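Local coordinates for membrane-associated protein VP24 (Marburg virus - Musoke, Kenya, 1980, PDB 4OR8), which may act as a minor matrix protein of the virion, with a role in nucleocapsid assembly and budding, at residues G51-V54 with F59-H62; L106-L111 with A241-H246. One frame throughout, in Å; residues are numbered along the deposited sequence.

Interaction 1 (G51-V54 with F59-H62)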
ATOM      1  N   GLY B  51      -2.581  -2.687 -14.611  1.00 22.91           N
ATOM      2  CA  GLY B  51      -1.348  -3.444 -14.496  1.00 27.62           C
ATOM      3  C   GLY B  51      -1.423  -4.866 -15.014  1.00 24.84           C
ATOM      4  O   GLY B  51      -1.759  -5.099 -16.173  1.00 32.58           O
ATOM      5  N   TRP B  52      -1.104  -5.825 -14.151  1.00 31.04           N
ATOM      6  CA  TRP B  52      -1.050  -7.224 -14.561  1.00 30.15           C
ATOM      7  C   TRP B  52      -1.774  -8.152 -13.601  1.00 22.09           C
ATOM      8  O   TRP B  52      -2.057  -7.801 -12.458  1.00 27.65           O
ATOM      9  CB  TRP B  52       0.400  -7.696 -14.677  1.00 23.48           C
ATOM     10  CG  TRP B  52       1.275  -6.806 -15.490  1.00 23.84           C
ATOM     11  CD1 TRP B  52       1.519  -6.897 -16.827  1.00 23.27           C
ATOM     12  CD2 TRP B  52       2.033  -5.688 -15.016  1.00 21.50           C
ATOM     13  NE1 TRP B  52       2.384  -5.905 -17.217  1.00 29.79           N
ATOM     14  CE2 TRP B  52       2.713  -5.149 -16.124  1.00 23.18           C
ATOM     15  CE3 TRP B  52       2.200  -5.093 -13.763  1.00 32.66           C
ATOM     16  CZ2 TRP B  52       3.549  -4.039 -16.017  1.00 23.23           C
ATOM     17  CZ3 TRP B  52       3.031  -3.992 -13.658  1.00 31.48           C
ATOM     18  CH2 TRP B  52       3.696  -3.478 -14.779  1.00 36.12           C
ATOM     19  N   THR B  53      -2.064  -9.350 -14.084  1.00 27.96           N
ATOM     20  CA  THR B  53      -2.537 -10.421 -13.228  1.00 18.06           C
ATOM     21  C   THR B  53      -1.579 -11.596 -13.343  1.00 28.54           C
ATOM     22  O   THR B  53      -1.229 -12.021 -14.444  1.00 27.69           O
ATOM     23  CB  THR B  53      -3.957 -10.868 -13.601  1.00 21.96           C
ATOM     24  OG1 THR B  53      -4.897  -9.890 -13.140  1.00 35.32           O
ATOM     25  CG2 THR B  53      -4.282 -12.205 -12.957  1.00 28.33           C
ATOM     26  N   VAL B  54      -1.136 -12.102 -12.201  1.00 24.94           N
ATOM     27  CA  VAL B  54      -0.309 -13.292 -12.193  1.00 16.35           C
ATOM     28  C   VAL B  54      -0.987 -14.396 -11.404  1.00 19.51           C
ATOM     29  O   VAL B  54      -1.340 -14.219 -10.238  1.00 24.69           O
ATOM     30  CB  VAL B  54       1.081 -13.025 -11.615  1.00 23.95           C
ATOM     31  CG1 VAL B  54       1.884 -14.307 -11.597  1.00 24.03           C
ATOM     32  CG2 VAL B  54       1.791 -11.961 -12.435  1.00 29.76           C
ATOM     33  N   PHE B  59      -3.486 -18.723  -6.131  1.00 20.96           N
ATOM     34  CA  PHE B  59      -3.395 -17.285  -5.910  1.00 17.64           C
ATOM     35  C   PHE B  59      -3.640 -16.543  -7.211  1.00 21.21           C
ATOM     36  O   PHE B  59      -3.135 -16.938  -8.261  1.00 26.32           O
ATOM     37  CB  PHE B  59      -2.011 -16.888  -5.394  1.00 18.53           C
ATOM     38  CG  PHE B  59      -1.711 -17.356  -3.998  1.00 26.47           C
ATOM     39  CD1 PHE B  59      -2.117 -16.616  -2.900  1.00 28.12           C
ATOM     40  CD2 PHE B  59      -0.989 -18.518  -3.784  1.00 20.32           C
ATOM     41  CE1 PHE B  59      -1.827 -17.038  -1.616  1.00 25.92           C
ATOM     42  CE2 PHE B  59      -0.696 -18.943  -2.503  1.00 27.90           C
ATOM     43  CZ  PHE B  59      -1.116 -18.202  -1.416  1.00 21.42           C
ATOM     44  N   VAL B  60      -4.412 -15.465  -7.136  1.00 17.29           N
ATOM     45  CA  VAL B  60      -4.521 -14.536  -8.249  1.00 24.06           C
ATOM     46  C   VAL B  60      -3.956 -13.189  -7.812  1.00 20.24           C
ATOM     47  O   VAL B  60      -4.567 -12.479  -7.017  1.00 27.95           O
ATOM     48  CB  VAL B  60      -5.978 -14.352  -8.713  1.00 30.09           C
ATOM     49  CG1 VAL B  60      -6.036 -13.395  -9.893  1.00 23.62           C
ATOM     50  CG2 VAL B  60      -6.591 -15.691  -9.085  1.00 20.07           C
ATOM     51  N   PHE B  61      -2.783 -12.844  -8.323  1.00 20.21           N
ATOM     52  CA  PHE B  61      -2.138 -11.597  -7.940  1.00 22.99           C
ATOM     53  C   PHE B  61      -2.543 -10.441  -8.849  1.00 22.84           C
ATOM     54  O   PHE B  61      -2.546 -10.575 -10.070  1.00 25.57           O
ATOM     55  CB  PHE B  61      -0.617 -11.758  -7.934  1.00 18.49           C
ATOM     56  CG  PHE B  61      -0.112 -12.714  -6.892  1.00 21.88           C
ATOM     57  CD1 PHE B  61      -0.143 -12.374  -5.551  1.00 20.88           C
ATOM     58  CD2 PHE B  61       0.402 -13.950  -7.254  1.00 28.14           C
ATOM     59  CE1 PHE B  61       0.324 -13.248  -4.587  1.00 23.73           C
ATOM     60  CE2 PHE B  61       0.871 -14.830  -6.295  1.00 18.53           C
ATOM     61  CZ  PHE B  61       0.832 -14.476  -4.960  1.00 25.64           C
ATOM     62  N   HIS B  62      -2.887  -9.310  -8.243  1.00 22.19           N
ATOM     63  CA  HIS B  62      -3.202  -8.100  -8.987  1.00 19.24           C
ATOM     64  C   HIS B  62      -2.088  -7.073  -8.824  1.00 24.98           C
ATOM     65  O   HIS B  62      -1.987  -6.415  -7.789  1.00 29.85           O
ATOM     66  CB  HIS B  62      -4.528  -7.513  -8.514  1.00 21.43           C
ATOM     67  CG  HIS B  62      -5.684  -8.454  -8.644  1.00 36.18           C
ATOM     68  ND1 HIS B  62      -5.939  -9.450  -7.725  1.00 39.66           N
ATOM     69  CD2 HIS B  62      -6.652  -8.553  -9.585  1.00 36.06           C
ATOM     70  CE1 HIS B  62      -7.014 -10.121  -8.094  1.00 36.23           C
ATOM     71  NE2 HIS B  62      -7.467  -9.597  -9.220  1.00 39.70           N
TER
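Val54 and Phe61 face each other as an antiparallel hydrogen-bonded pair, each using both its backbone N and O. The Phe61 N to Val54 O bond, 2.8 Å, is nearly straight at 168°; its return partner, Val54 N to Phe61 O, is 3.0 Å long and more bent. Phe61 O takes a second, softer contact from the CA-H of Thr53, with Thr53 CA 3.2 Å away. On this face of the hairpin the two side chains meet at their roots, Val54 CB lying 4.2 Å from Phe61 CB. Phe61 carries its CG beside its own backbone N (chi1 -65°), which puts the ring near the carbonyl of Val54, CD2 lying 3.5 Å from Val54 O.

The other face bears Thr53 and His62, the next pair along and a non-hydrogen-bonded one. Their side chains run alongside each other in the same direction, and Thr53 OG1 comes within 4.2 Å of His62 CD2, a loose approach. The threonine methyl, anti to its backbone N, is turned instead to the diagonal neighbour Val60, where CG2 meets Val60 CG1 at 3.7 Å. Glu82 of the second subunit packs on Thr53 and Val60, while the His62 ring meets Trp83 of that subunit.

The two strands, 51-56 and 59-64, form a beta hairpin, and strand 44-48 completes the antiparallel sheet beyond 51-56. Phe61 packs on Leu112 of helix 104-115 and on Phe175 of helix 161-178, whereas Trp52 sets its ring edge-to-face with Phe105.

Interaction 2 (L106-L111 with A241-H246); sequences LALRIL and AVLREH
Helical turns carry both sides of this contact, and their backbones stay well apart: Leu108 and Val242, the nearest pair, have CA atoms 8.6 Å from each other. Residues 106-111 lie within helix 104-115 and keep regular i to i+4 bonds, such as Leu111 N to Ala107 O. The 241-246 segment belongs to a short helix that follows strand 228-239, and here His246 N bonds to Leu243 O.

Four aliphatic side chains bridge the gap without any hydrogen bond. Leu108 holds CG anti to its backbone N (chi1 175°), extending CD1 across to two partners, Val242 CG1 at 3.9 Å and Leu243 CD2 at 3.8 Å. It crosses the valine at a slant but slides past Leu243 in the opposite direction. One turn on, Leu111 meets Leu243 tip to tip, CD1 to CD1 at 3.7 Å, so each methyl of Leu243 has its own partner, CD2 meeting Leu108 and CD1 meeting Leu111.

Ile63 of strand 59-64 lies against Leu108 and Val242, while Phe175 and Met178 of helix 161-178 pack on Leu111 and Leu243. This is aliphatic packing in the hydrophobic core of the pyramidal VP24 fold, joining two helices far apart in sequence.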
ATOM      1  N   LEU B 106       8.132  -9.136 -11.498  1.00 22.35           N
ATOM      2  CA  LEU B 106       9.383  -9.867 -11.362  1.00 20.27           C
ATOM      3  C   LEU B 106       9.832  -9.820  -9.907  1.00 23.77           C
ATOM      4  O   LEU B 106      10.446 -10.759  -9.400  1.00 24.24           O
ATOM      5  CB  LEU B 106      10.453  -9.260 -12.268  1.00 21.69           C
ATOM      6  CG  LEU B 106      10.959 -10.146 -13.407  1.00 30.76           C
ATOM      7  CD1 LEU B 106       9.803 -10.830 -14.113  1.00 29.83           C
ATOM      8  CD2 LEU B 106      11.768  -9.323 -14.390  1.00 31.00           C
ATOM      9  N   ALA B 107       9.519  -8.715  -9.237  1.00 17.24           N
ATOM     10  CA  ALA B 107       9.859  -8.553  -7.831  1.00 18.51           C
ATOM     11  C   ALA B 107       8.962  -9.432  -6.971  1.00 20.64           C
ATOM     12  O   ALA B 107       9.388  -9.948  -5.940  1.00 23.19           O
ATOM     13  CB  ALA B 107       9.738  -7.095  -7.418  1.00 14.43           C
ATOM     14  N   LEU B 108       7.712  -9.594  -7.398  1.00 18.05           N
ATOM     15  CA  LEU B 108       6.789 -10.484  -6.712  1.00 15.33           C
ATOM     16  C   LEU B 108       7.269 -11.915  -6.858  1.00 19.62           C
ATOM     17  O   LEU B 108       7.202 -12.704  -5.916  1.00 21.02           O
ATOM     18  CB  LEU B 108       5.377 -10.359  -7.286  1.00 12.80           C
ATOM     19  CG  LEU B 108       4.366 -11.346  -6.694  1.00 14.65           C
ATOM     20  CD1 LEU B 108       4.100 -11.029  -5.236  1.00 17.90           C
ATOM     21  CD2 LEU B 108       3.074 -11.356  -7.482  1.00 17.84           C
ATOM     22  N   ARG B 109       7.752 -12.238  -8.053  1.00 18.56           N
ATOM     23  CA  ARG B 109       8.257 -13.572  -8.348  1.00 21.60           C
ATOM     24  C   ARG B 109       9.408 -13.905  -7.411  1.00 17.91           C
ATOM     25  O   ARG B 109       9.475 -14.999  -6.858  1.00 16.98           O
ATOM     26  CB  ARG B 109       8.715 -13.646  -9.803  1.00 21.09           C
ATOM     27  CG  ARG B 109       9.054 -15.038 -10.300  1.00 22.56           C
ATOM     28  CD  ARG B 109       9.591 -14.968 -11.726  1.00 30.52           C
ATOM     29  NE  ARG B 109      10.166 -16.233 -12.177  1.00 29.19           N
ATOM     30  CZ  ARG B 109       9.578 -17.061 -13.030  1.00 31.31           C
ATOM     31  NH1 ARG B 109       8.390 -16.763 -13.540  1.00 32.63           N
ATOM     32  NH2 ARG B 109      10.181 -18.189 -13.379  1.00 35.53           N
ATOM     33  N   ILE B 110      10.304 -12.940  -7.234  1.00 20.70           N
ATOM     34  CA  ILE B 110      11.430 -13.071  -6.320  1.00 18.40           C
ATOM     35  C   ILE B 110      10.942 -13.273  -4.890  1.00 16.49           C
ATOM     36  O   ILE B 110      11.460 -14.113  -4.155  1.00 18.83           O
ATOM     37  CB  ILE B 110      12.337 -11.826  -6.387  1.00 19.35           C
ATOM     38  CG1 ILE B 110      13.064 -11.776  -7.732  1.00 21.37           C
ATOM     39  CG2 ILE B 110      13.339 -11.818  -5.247  1.00 18.94           C
ATOM     40  CD1 ILE B 110      13.970 -10.579  -7.891  1.00 21.38           C
ATOM     41  N   LEU B 111       9.931 -12.501  -4.511  1.00 19.35           N
ATOM     42  CA  LEU B 111       9.373 -12.560  -3.169  1.00 17.20           C
ATOM     43  C   LEU B 111       8.774 -13.943  -2.912  1.00 17.94           C
ATOM     44  O   LEU B 111       8.938 -14.513  -1.832  1.00 19.65           O
ATOM     45  CB  LEU B 111       8.322 -11.461  -2.998  1.00 20.07           C
ATOM     46  CG  LEU B 111       7.918 -11.028  -1.588  1.00 23.42           C
ATOM     47  CD1 LEU B 111       7.352  -9.620  -1.627  1.00 17.88           C
ATOM     48  CD2 LEU B 111       6.898 -11.987  -1.002  1.00 28.39           C
ATOM     49  N   ALA B 241      -0.954  -3.672  -1.531  1.00 19.78           N
ATOM     50  CA  ALA B 241      -2.225  -4.315  -1.857  1.00 13.45           C
ATOM     51  C   ALA B 241      -2.051  -5.704  -2.481  1.00 20.29           C
ATOM     52  O   ALA B 241      -2.881  -6.593  -2.282  1.00 23.81           O
ATOM     53  CB  ALA B 241      -3.046  -3.424  -2.764  1.00 10.69           C
ATOM     54  N   VAL B 242      -0.972  -5.881  -3.234  1.00 17.59           N
ATOM     55  CA  VAL B 242      -0.659  -7.160  -3.863  1.00 17.69           C
ATOM     56  C   VAL B 242      -0.617  -8.298  -2.847  1.00 21.26           C
ATOM     57  O   VAL B 242      -1.145  -9.384  -3.089  1.00 16.20           O
ATOM     58  CB  VAL B 242       0.703  -7.100  -4.584  1.00 21.62           C
ATOM     59  CG1 VAL B 242       1.117  -8.483  -5.065  1.00 19.37           C
ATOM     60  CG2 VAL B 242       0.651  -6.112  -5.740  1.00 15.61           C
ATOM     61  N   LEU B 243       0.007  -8.033  -1.704  1.00 27.01           N
ATOM     62  CA  LEU B 243       0.188  -9.052  -0.676  1.00 19.87           C
ATOM     63  C   LEU B 243      -0.910  -9.022   0.384  1.00 18.81           C
ATOM     64  O   LEU B 243      -1.221 -10.046   0.989  1.00 20.87           O
ATOM     65  CB  LEU B 243       1.560  -8.901  -0.019  1.00 17.23           C
ATOM     66  CG  LEU B 243       2.737  -8.861  -0.993  1.00 18.53           C
ATOM     67  CD1 LEU B 243       4.041  -8.648  -0.259  1.00 15.28           C
ATOM     68  CD2 LEU B 243       2.791 -10.138  -1.816  1.00 26.94           C
ATOM     69  N   ARG B 244      -1.497  -7.850   0.607  1.00 18.71           N
ATOM     70  CA  ARG B 244      -2.531  -7.709   1.630  1.00 25.51           C
ATOM     71  C   ARG B 244      -3.782  -8.501   1.264  1.00 22.58           C
ATOM     72  O   ARG B 244      -4.507  -8.982   2.133  1.00 26.73           O
ATOM     73  CB  ARG B 244      -2.877  -6.237   1.852  1.00 26.28           C
ATOM     74  CG  ARG B 244      -3.854  -6.007   2.984  1.00 16.09           C
ATOM     75  CD  ARG B 244      -4.036  -4.534   3.261  1.00 28.05           C
ATOM     76  NE  ARG B 244      -2.816  -3.908   3.764  1.00 32.16           N
ATOM     77  CZ  ARG B 244      -2.363  -4.052   5.006  1.00 27.59           C
ATOM     78  NH1 ARG B 244      -3.016  -4.818   5.870  1.00 29.10           N
ATOM     79  NH2 ARG B 244      -1.252  -3.440   5.383  1.00 29.03           N
ATOM     80  N   GLU B 245      -4.018  -8.639  -0.034  1.00 34.85           N
ATOM     81  CA  GLU B 245      -5.121  -9.440  -0.542  1.00 35.59           C
ATOM     82  C   GLU B 245      -4.987 -10.906  -0.121  1.00 30.46           C
ATOM     83  O   GLU B 245      -5.981 -11.618  -0.008  1.00 35.22           O
ATOM     84  CB  GLU B 245      -5.174  -9.329  -2.068  1.00 31.06           C
ATOM     85  CG  GLU B 245      -6.305 -10.103  -2.726  1.00 35.74           C
ATOM     86  CD  GLU B 245      -6.364  -9.875  -4.222  1.00 40.92           C
ATOM     87  OE1 GLU B 245      -5.675  -8.954  -4.714  1.00 37.24           O
ATOM     88  OE2 GLU B 245      -7.102 -10.617  -4.906  1.00 42.43           O
ATOM     89  N   HIS B 246      -3.755 -11.345   0.123  1.00 33.35           N
ATOM     90  CA  HIS B 246      -3.492 -12.749   0.435  1.00 46.24           C
ATOM     91  C   HIS B 246      -2.714 -12.942   1.736  1.00 37.66           C
ATOM     92  O   HIS B 246      -1.893 -13.851   1.836  1.00 33.43           O
ATOM     93  CB  HIS B 246      -2.723 -13.405  -0.715  1.00 25.54           C
ATOM     94  CG  HIS B 246      -3.359 -13.206  -2.055  1.00 35.00           C
ATOM     95  ND1 HIS B 246      -4.491 -13.884  -2.451  1.00 28.15           N
ATOM     96  CD2 HIS B 246      -3.019 -12.402  -3.091  1.00 31.70           C
ATOM     97  CE1 HIS B 246      -4.822 -13.507  -3.674  1.00 35.22           C
ATOM     98  NE2 HIS B 246      -3.945 -12.609  -4.084  1.00 27.14           N
TER

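How the interactions relate
Both contacts are buried, but interaction 2 lies nearer the centre of the chain, about 5 Å from it against 12 Å, and consists wholly of aliphatic side chains. Interaction 1 depends on backbone pairing between neighbouring strands and presents polar groups on one face. The centres of interactions 1 and 2 are about 9 Å apart, and the two touch directly. Phe61 CG packs 3.5 Å from Leu108 CD2, bringing the hairpin against helix 104-115. From segment 241-246, His246 NE2 probably hydrogen-bonds to Val60 O, and Glu245 OE1 weakly to His62 ND1. Segment 241-246 therefore meets the helix through apolar groups and strand 59-64 partly through polar ones. Both interactions also reach the second subunit.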